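PDB 5VIA: pseudoperoxidase from Leishmania major, which binds heme b in a peroxidase-family fold but, as a pseudoperoxidase, probably lacks the usual peroxidase activity. Local coordinates for residues A[9-21]-A[281-292]. Residues are numbered along the deposited sequence; the frame is centred on the assembly and turned at random.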
ATOM      1  N   LYS A   9       6.235  21.451 -22.616  1.00 85.23           N
ATOM      2  CA  LYS A   9       6.276  20.325 -23.538  1.00 86.10           C
ATOM      3  C   LYS A   9       5.389  19.173 -23.072  1.00 85.90           C
ATOM      4  O   LYS A   9       5.835  18.292 -22.337  1.00 83.90           O
ATOM      5  CB  LYS A   9       7.720  19.846 -23.745  1.00 85.79           C
ATOM      6  CG  LYS A   9       8.535  19.696 -22.462  1.00 82.61           C
ATOM      7  CD  LYS A   9       9.914  19.096 -22.734  1.00 82.91           C
ATOM      8  CE  LYS A   9       9.822  17.712 -23.372  1.00 81.87           C
ATOM      9  NZ  LYS A   9       9.160  16.702 -22.491  1.00 76.60           N
ATOM     10  N   ILE A  10       4.130  19.182 -23.506  1.00112.26           N
ATOM     11  CA  ILE A  10       3.199  18.084 -23.232  1.00112.11           C
ATOM     12  C   ILE A  10       3.686  16.793 -23.906  1.00112.73           C
ATOM     13  O   ILE A  10       2.982  16.197 -24.726  1.00115.18           O
ATOM     14  CB  ILE A  10       1.771  18.444 -23.715  1.00113.18           C
ATOM     15  CG1 ILE A  10       1.849  19.378 -24.933  1.00115.28           C
ATOM     16  CG2 ILE A  10       0.957  19.068 -22.579  1.00111.64           C
ATOM     17  CD1 ILE A  10       0.858  20.528 -24.924  1.00115.25           C
ATOM     18  N   LYS A  11       4.884  16.359 -23.519  1.00 89.99           N
ATOM     19  CA  LYS A  11       5.655  15.376 -24.271  1.00 87.77           C
ATOM     20  C   LYS A  11       6.348  14.355 -23.369  1.00 83.07           C
ATOM     21  O   LYS A  11       7.557  14.444 -23.145  1.00 83.15           O
ATOM     22  CB  LYS A  11       6.716  16.111 -25.102  1.00 91.25           C
ATOM     23  CG  LYS A  11       7.528  15.247 -26.068  1.00 93.36           C
ATOM     24  CD  LYS A  11       8.876  15.897 -26.371  1.00 94.86           C
ATOM     25  CE  LYS A  11       9.627  15.143 -27.456  1.00 96.93           C
ATOM     26  NZ  LYS A  11       8.869  15.150 -28.737  1.00 98.99           N
ATOM     27  N   PRO A  12       5.588  13.389 -22.828  1.00 60.60           N
ATOM     28  CA  PRO A  12       6.283  12.216 -22.288  1.00 58.00           C
ATOM     29  C   PRO A  12       6.955  11.481 -23.448  1.00 59.16           C
ATOM     30  O   PRO A  12       6.431  11.519 -24.560  1.00 58.82           O
ATOM     31  CB  PRO A  12       5.147  11.372 -21.691  1.00 57.48           C
ATOM     32  CG  PRO A  12       3.881  11.918 -22.289  1.00 57.55           C
ATOM     33  CD  PRO A  12       4.144  13.366 -22.544  1.00 58.70           C
ATOM     34  N   LYS A  13       8.102  10.852 -23.211  1.00 62.70           N
ATOM     35  CA  LYS A  13       8.795  10.129 -24.274  1.00 64.73           C
ATOM     36  C   LYS A  13       8.078   8.820 -24.579  1.00 64.10           C
ATOM     37  O   LYS A  13       8.053   8.358 -25.721  1.00 66.77           O
ATOM     38  CB  LYS A  13      10.249   9.855 -23.882  1.00 65.89           C
ATOM     39  CG  LYS A  13      11.061   9.179 -24.977  1.00 71.03           C
ATOM     40  CD  LYS A  13      12.527   9.056 -24.599  1.00 72.66           C
ATOM     41  CE  LYS A  13      13.407   9.113 -25.833  1.00 76.26           C
ATOM     42  NZ  LYS A  13      12.959   8.134 -26.861  1.00 77.81           N
ATOM     43  N   TYR A  14       7.473   8.243 -23.544  1.00 58.65           N
ATOM     44  CA  TYR A  14       6.836   6.936 -23.648  1.00 58.21           C
ATOM     45  C   TYR A  14       5.336   6.991 -23.403  1.00 56.64           C
ATOM     46  O   TYR A  14       4.819   7.954 -22.832  1.00 56.37           O
ATOM     47  CB  TYR A  14       7.456   5.975 -22.635  1.00 56.63           C
ATOM     48  CG  TYR A  14       8.958   6.002 -22.633  1.00 58.39           C
ATOM     49  CD1 TYR A  14       9.676   5.526 -23.719  1.00 60.82           C
ATOM     50  CD2 TYR A  14       9.661   6.508 -21.548  1.00 56.32           C
ATOM     51  CE1 TYR A  14      11.052   5.551 -23.731  1.00 62.74           C
ATOM     52  CE2 TYR A  14      11.034   6.534 -21.548  1.00 58.02           C
ATOM     53  CZ  TYR A  14      11.729   6.054 -22.644  1.00 61.42           C
ATOM     54  OH  TYR A  14      13.110   6.072 -22.660  1.00 61.93           O
ATOM     55  N   ALA A  15       4.648   5.938 -23.831  1.00 54.20           N
ATOM     56  CA  ALA A  15       3.245   5.744 -23.489  1.00 51.84           C
ATOM     57  C   ALA A  15       3.161   5.087 -22.119  1.00 50.12           C
ATOM     58  O   ALA A  15       3.866   4.110 -21.853  1.00 50.38           O
ATOM     59  CB  ALA A  15       2.567   4.881 -24.527  1.00 53.66           C
ATOM     60  N   ARG A  16       2.297   5.617 -21.256  1.00 41.96           N
ATOM     61  CA  ARG A  16       2.157   5.113 -19.894  1.00 39.98           C
ATOM     62  C   ARG A  16       1.684   3.657 -19.840  1.00 39.17           C
ATOM     63  O   ARG A  16       1.973   2.949 -18.872  1.00 38.84           O
ATOM     64  CB  ARG A  16       1.217   6.016 -19.086  1.00 40.11           C
ATOM     65  CG  ARG A  16      -0.192   6.107 -19.657  1.00 40.69           C
ATOM     66  CD  ARG A  16      -1.030   7.178 -18.966  1.00 40.02           C
ATOM     67  NE  ARG A  16      -2.286   7.399 -19.690  1.00 40.70           N
ATOM     68  CZ  ARG A  16      -3.137   8.389 -19.437  1.00 39.39           C
ATOM     69  NH1 ARG A  16      -2.873   9.265 -18.475  1.00 37.31           N
ATOM     70  NH2 ARG A  16      -4.247   8.505 -20.153  1.00 39.47           N
ATOM     71  N   GLU A  17       0.972   3.210 -20.874  1.00 49.62           N
ATOM     72  CA  GLU A  17       0.464   1.839 -20.914  1.00 49.95           C
ATOM     73  C   GLU A  17       1.565   0.836 -21.235  1.00 51.16           C
ATOM     74  O   GLU A  17       1.472  -0.336 -20.856  1.00 51.74           O
ATOM     75  CB  GLU A  17      -0.666   1.690 -21.937  1.00 54.66           C
ATOM     76  CG  GLU A  17      -1.529   2.918 -22.111  1.00 58.42           C
ATOM     77  CD  GLU A  17      -0.940   3.889 -23.110  1.00 62.96           C
ATOM     78  OE1 GLU A  17      -0.373   3.429 -24.129  1.00 65.42           O
ATOM     79  OE2 GLU A  17      -1.037   5.111 -22.869  1.00 63.21           O
ATOM     80  N   ASP A  18       2.597   1.291 -21.948  1.00 46.82           N
ATOM     81  CA  ASP A  18       3.750   0.446 -22.255  1.00 48.03           C
ATOM     82  C   ASP A  18       4.502   0.101 -20.975  1.00 46.21           C
ATOM     83  O   ASP A  18       4.906  -1.046 -20.777  1.00 47.19           O
ATOM     84  CB  ASP A  18       4.695   1.141 -23.240  1.00 51.78           C
ATOM     85  CG  ASP A  18       4.158   1.155 -24.657  1.00 55.14           C
ATOM     86  OD1 ASP A  18       3.186   0.422 -24.928  1.00 55.34           O
ATOM     87  OD2 ASP A  18       4.720   1.890 -25.503  1.00 57.69           O
ATOM     88  N   VAL A  19       4.685   1.098 -20.110  1.00 38.67           N
ATOM     89  CA  VAL A  19       5.377   0.884 -18.846  1.00 37.65           C
ATOM     90  C   VAL A  19       4.547  -0.061 -17.980  1.00 36.69           C
ATOM     91  O   VAL A  19       5.072  -1.030 -17.419  1.00 35.88           O
ATOM     92  CB  VAL A  19       5.629   2.209 -18.088  1.00 38.13           C
ATOM     93  CG1 VAL A  19       6.481   1.953 -16.845  1.00 36.40           C
ATOM     94  CG2 VAL A  19       6.315   3.214 -19.001  1.00 37.83           C
ATOM     95  N   VAL A  20       3.248   0.210 -17.899  1.00 38.78           N
ATOM     96  CA  VAL A  20       2.326  -0.679 -17.199  1.00 38.31           C
ATOM     97  C   VAL A  20       2.377  -2.114 -17.747  1.00 38.19           C
ATOM     98  O   VAL A  20       2.391  -3.079 -16.983  1.00 38.55           O
ATOM     99  CB  VAL A  20       0.880  -0.126 -17.238  1.00 39.13           C
ATOM    100  CG1 VAL A  20      -0.123  -1.194 -16.812  1.00 37.07           C
ATOM    101  CG2 VAL A  20       0.764   1.130 -16.353  1.00 37.53           C
ATOM    102  N   ALA A  21       2.433  -2.264 -19.066  1.00 38.95           N
ATOM    103  CA  ALA A  21       2.442  -3.596 -19.657  1.00 39.29           C
ATOM    104  C   ALA A  21       3.748  -4.328 -19.351  1.00 42.09           C
ATOM    105  O   ALA A  21       3.744  -5.534 -19.100  1.00 43.38           O
ATOM    106  CB  ALA A  21       2.213  -3.514 -21.142  1.00 43.04           C
ATOM    107  N   ASN A 281       2.955  15.399  -2.301  1.00 25.31           N
ATOM    108  CA  ASN A 281       4.296  15.937  -2.087  1.00 26.95           C
ATOM    109  C   ASN A 281       5.176  15.893  -3.331  1.00 27.60           C
ATOM    110  O   ASN A 281       6.394  15.741  -3.232  1.00 32.81           O
ATOM    111  CB  ASN A 281       4.988  15.274  -0.886  1.00 25.97           C
ATOM    112  CG  ASN A 281       4.354  15.658   0.434  1.00 31.73           C
ATOM    113  OD1 ASN A 281       3.733  14.825   1.112  1.00 30.50           O
ATOM    114  ND2 ASN A 281       4.494  16.924   0.806  1.00 27.76           N
ATOM    115  N   PHE A 282       4.546  16.015  -4.499  1.00 26.85           N
ATOM    116  CA  PHE A 282       5.262  16.260  -5.751  1.00 30.04           C
ATOM    117  C   PHE A 282       4.794  17.611  -6.299  1.00 33.60           C
ATOM    118  O   PHE A 282       3.611  17.920  -6.234  1.00 34.91           O
ATOM    119  CB  PHE A 282       4.951  15.180  -6.789  1.00 28.52           C
ATOM    120  CG  PHE A 282       5.652  13.866  -6.543  1.00 29.39           C
ATOM    121  CD1 PHE A 282       7.037  13.791  -6.555  1.00 30.88           C
ATOM    122  CD2 PHE A 282       4.923  12.710  -6.323  1.00 28.39           C
ATOM    123  CE1 PHE A 282       7.687  12.582  -6.335  1.00 31.38           C
ATOM    124  CE2 PHE A 282       5.562  11.489  -6.105  1.00 25.73           C
ATOM    125  CZ  PHE A 282       6.948  11.432  -6.108  1.00 28.60           C
ATOM    126  N   LYS A 283       5.705  18.412  -6.841  1.00 35.40           N
ATOM    127  CA  LYS A 283       5.298  19.686  -7.433  1.00 37.18           C
ATOM    128  C   LYS A 283       5.348  19.707  -8.956  1.00 33.97           C
ATOM    129  O   LYS A 283       6.160  19.015  -9.578  1.00 37.73           O
ATOM    130  CB  LYS A 283       6.146  20.824  -6.881  1.00 38.28           C
ATOM    131  CG  LYS A 283       5.933  21.070  -5.402  1.00 39.55           C
ATOM    132  CD  LYS A 283       6.897  22.126  -4.920  1.00 46.55           C
ATOM    133  CE  LYS A 283       6.710  22.396  -3.442  1.00 52.55           C
ATOM    134  NZ  LYS A 283       7.617  23.490  -3.019  1.00 55.05           N
ATOM    135  N   ARG A 284       4.469  20.519  -9.544  1.00 35.08           N
ATOM    136  CA  ARG A 284       4.458  20.760 -10.982  1.00 36.95           C
ATOM    137  C   ARG A 284       4.340  19.460 -11.780  1.00 39.22           C
ATOM    138  O   ARG A 284       5.069  19.246 -12.746  1.00 40.02           O
ATOM    139  CB  ARG A 284       5.690  21.575 -11.412  1.00 40.89           C
ATOM    140  CG  ARG A 284       5.675  23.032 -10.909  1.00 41.94           C
ATOM    141  CD  ARG A 284       6.978  23.787 -11.213  1.00 44.50           C
ATOM    142  NE  ARG A 284       8.074  23.321 -10.369  1.00 47.59           N
ATOM    143  CZ  ARG A 284       8.307  23.753  -9.128  1.00 46.51           C
ATOM    144  NH1 ARG A 284       7.518  24.668  -8.578  1.00 42.31           N
ATOM    145  NH2 ARG A 284       9.327  23.260  -8.432  1.00 46.14           N
ATOM    146  N   LEU A 285       3.422  18.597 -11.355  1.00 37.33           N
ATOM    147  CA  LEU A 285       3.073  17.417 -12.138  1.00 39.79           C
ATOM    148  C   LEU A 285       2.326  17.849 -13.396  1.00 41.69           C
ATOM    149  O   LEU A 285       1.571  18.826 -13.381  1.00 40.36           O
ATOM    150  CB  LEU A 285       2.242  16.433 -11.316  1.00 35.35           C
ATOM    151  CG  LEU A 285       2.993  15.755 -10.167  1.00 32.74           C
ATOM    152  CD1 LEU A 285       2.183  14.626  -9.562  1.00 32.82           C
ATOM    153  CD2 LEU A 285       4.348  15.246 -10.625  1.00 34.07           C
ATOM    154  N   ARG A 286       2.553  17.136 -14.492  1.00 43.42           N
ATOM    155  CA  ARG A 286       2.017  17.564 -15.773  1.00 48.46           C
ATOM    156  C   ARG A 286       0.923  16.637 -16.282  1.00 47.81           C
ATOM    157  O   ARG A 286       1.056  15.412 -16.215  1.00 44.07           O
ATOM    158  CB  ARG A 286       3.144  17.686 -16.798  1.00 52.41           C
ATOM    159  CG  ARG A 286       4.261  18.628 -16.363  1.00 57.06           C
ATOM    160  CD  ARG A 286       5.135  19.029 -17.539  1.00 64.26           C
ATOM    161  NE  ARG A 286       6.513  19.316 -17.140  1.00 68.65           N
ATOM    162  CZ  ARG A 286       7.396  18.381 -16.793  1.00 69.06           C
ATOM    163  NH1 ARG A 286       7.037  17.104 -16.779  1.00 68.49           N
ATOM    164  NH2 ARG A 286       8.633  18.719 -16.452  1.00 69.81           N
ATOM    165  N   PRO A 287      -0.182  17.223 -16.768  1.00 51.40           N
ATOM    166  CA  PRO A 287      -1.242  16.428 -17.393  1.00 52.62           C
ATOM    167  C   PRO A 287      -0.689  15.628 -18.563  1.00 54.66           C
ATOM    168  O   PRO A 287       0.116  16.143 -19.337  1.00 59.98           O
ATOM    169  CB  PRO A 287      -2.228  17.490 -17.876  1.00 56.78           C
ATOM    170  CG  PRO A 287      -2.058  18.608 -16.886  1.00 55.06           C
ATOM    171  CD  PRO A 287      -0.575  18.635 -16.607  1.00 52.77           C
ATOM    172  N   TYR A 288      -1.101  14.369 -18.669  1.00 44.61           N
ATOM    173  CA  TYR A 288      -0.551  13.454 -19.659  1.00 44.02           C
ATOM    174  C   TYR A 288      -1.091  13.752 -21.054  1.00 55.02           C
ATOM    175  O   TYR A 288      -2.237  14.176 -21.220  1.00 54.64           O
ATOM    176  CB  TYR A 288      -0.872  12.011 -19.261  1.00 39.60           C
ATOM    177  CG  TYR A 288      -0.320  10.941 -20.179  1.00 39.12           C
ATOM    178  CD1 TYR A 288       0.949  10.411 -19.978  1.00 37.21           C
ATOM    179  CD2 TYR A 288      -1.082  10.439 -21.228  1.00 40.11           C
ATOM    180  CE1 TYR A 288       1.449   9.430 -20.800  1.00 43.16           C
ATOM    181  CE2 TYR A 288      -0.585   9.452 -22.058  1.00 43.63           C
ATOM    182  CZ  TYR A 288       0.677   8.954 -21.839  1.00 45.07           C
ATOM    183  OH  TYR A 288       1.170   7.969 -22.661  1.00 50.17           O
ATOM    184  N   SER A 289      -0.241  13.535 -22.048  1.00 53.83           N
ATOM    185  CA  SER A 289      -0.620  13.655 -23.446  1.00 61.85           C
ATOM    186  C   SER A 289      -0.002  12.452 -24.133  1.00 62.35           C
ATOM    187  O   SER A 289       1.110  12.050 -23.786  1.00 56.21           O
ATOM    188  CB  SER A 289      -0.054  14.950 -24.035  1.00 67.50           C
ATOM    189  OG  SER A 289      -0.669  15.277 -25.268  1.00 77.05           O
ATOM    190  N   ASP A 290      -0.711  11.851 -25.082  1.00 71.11           N
ATOM    191  CA  ASP A 290      -0.135  10.731 -25.817  1.00 75.65           C
ATOM    192  C   ASP A 290       1.018  11.256 -26.662  1.00 76.94           C
ATOM    193  O   ASP A 290       0.838  12.192 -27.440  1.00 82.46           O
ATOM    194  CB  ASP A 290      -1.183  10.040 -26.693  1.00 83.66           C
ATOM    195  CG  ASP A 290      -0.631   8.819 -27.410  1.00 92.07           C
ATOM    196  OD1 ASP A 290      -0.591   7.730 -26.796  1.00 90.43           O
ATOM    197  OD2 ASP A 290      -0.237   8.949 -28.588  1.00 99.48           O
ATOM    198  N   PRO A 291       2.212  10.663 -26.499  1.00 63.89           N
ATOM    199  CA  PRO A 291       3.423  11.130 -27.179  1.00 67.11           C
ATOM    200  C   PRO A 291       3.363  10.919 -28.689  1.00 78.58           C
ATOM    201  O   PRO A 291       4.136  11.531 -29.427  1.00 84.65           O
ATOM    202  CB  PRO A 291       4.516  10.244 -26.580  1.00 61.21           C
ATOM    203  CG  PRO A 291       3.816   9.007 -26.167  1.00 60.53           C
ATOM    204  CD  PRO A 291       2.464   9.454 -25.696  1.00 59.03           C
ATOM    205  N   ASN A 292       2.447  10.065 -29.133  1.00 99.23           N
ATOM    206  CA  ASN A 292       2.343   9.701 -30.539  1.00107.43           C
ATOM    207  C   ASN A 292       1.256  10.479 -31.278  1.00106.26           C
ATOM    208  O   ASN A 292       0.568  11.316 -30.697  1.00102.71           O
ATOM    209  CB  ASN A 292       2.090   8.197 -30.666  1.00110.54           C
ATOM    210  CG  ASN A 292       3.198   7.366 -30.046  1.00109.34           C
ATOM    211  OD1 ASN A 292       4.371   7.522 -30.387  1.00110.06           O
ATOM    212  ND2 ASN A 292       2.833   6.483 -29.123  1.00107.48           N
TER
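A stacked arginine-tyrosine pair at the first turn of helix 16-29 joins the two ends of the modelled chain, R16 from the N-terminal arm lying against Y288 from the C-terminal tail. The guanidinium rests flat on the phenol ring, its plane turned only 9° from that of the ring and the two centres 4.0 Å apart. The stack is displaced: R16 CZ sits 3.4 Å from Y288 CD2, near the rim, whereas the CH2 group R16 CD lies over the middle of the ring in a CH-pi contact, 3.6 Å from the centroid of the Y288 ring. The cation-pi component is therefore off-centre: CD, and not the guanidinium, lies over the ring centre. With chi1 of R16 at 60°, CG starts between the backbone N and carbonyl carbon, and the extended chain from there to NE runs along the ring face. R16 NH1 also makes a weak hydrogen bond to D109 O.

Within the largely helical peroxidase fold, this is surface packing remote from the heme, where the tail crosses the arm that leads into helix 16-29. A15 occupies the N-cap of that helix, and just after it R16 N donates to Y288 OH over 3.0 Å at 157°, so the tyrosine takes up an amide of the first turn. A15 CA meets the same hydroxyl near the ring plane, 3.2 Å from Y288 OH. Farther up the arm, the arm and the tail bring a proline each to the crossing: P12 CG lies 3.8 Å from Y288 CE1 and also touches the carbonyl of S289, while P291 packs its CB and CG against the carbonyls of P12 and Y14. W113, on strand 112-113, touches P12 and pairs through its backbone with R286.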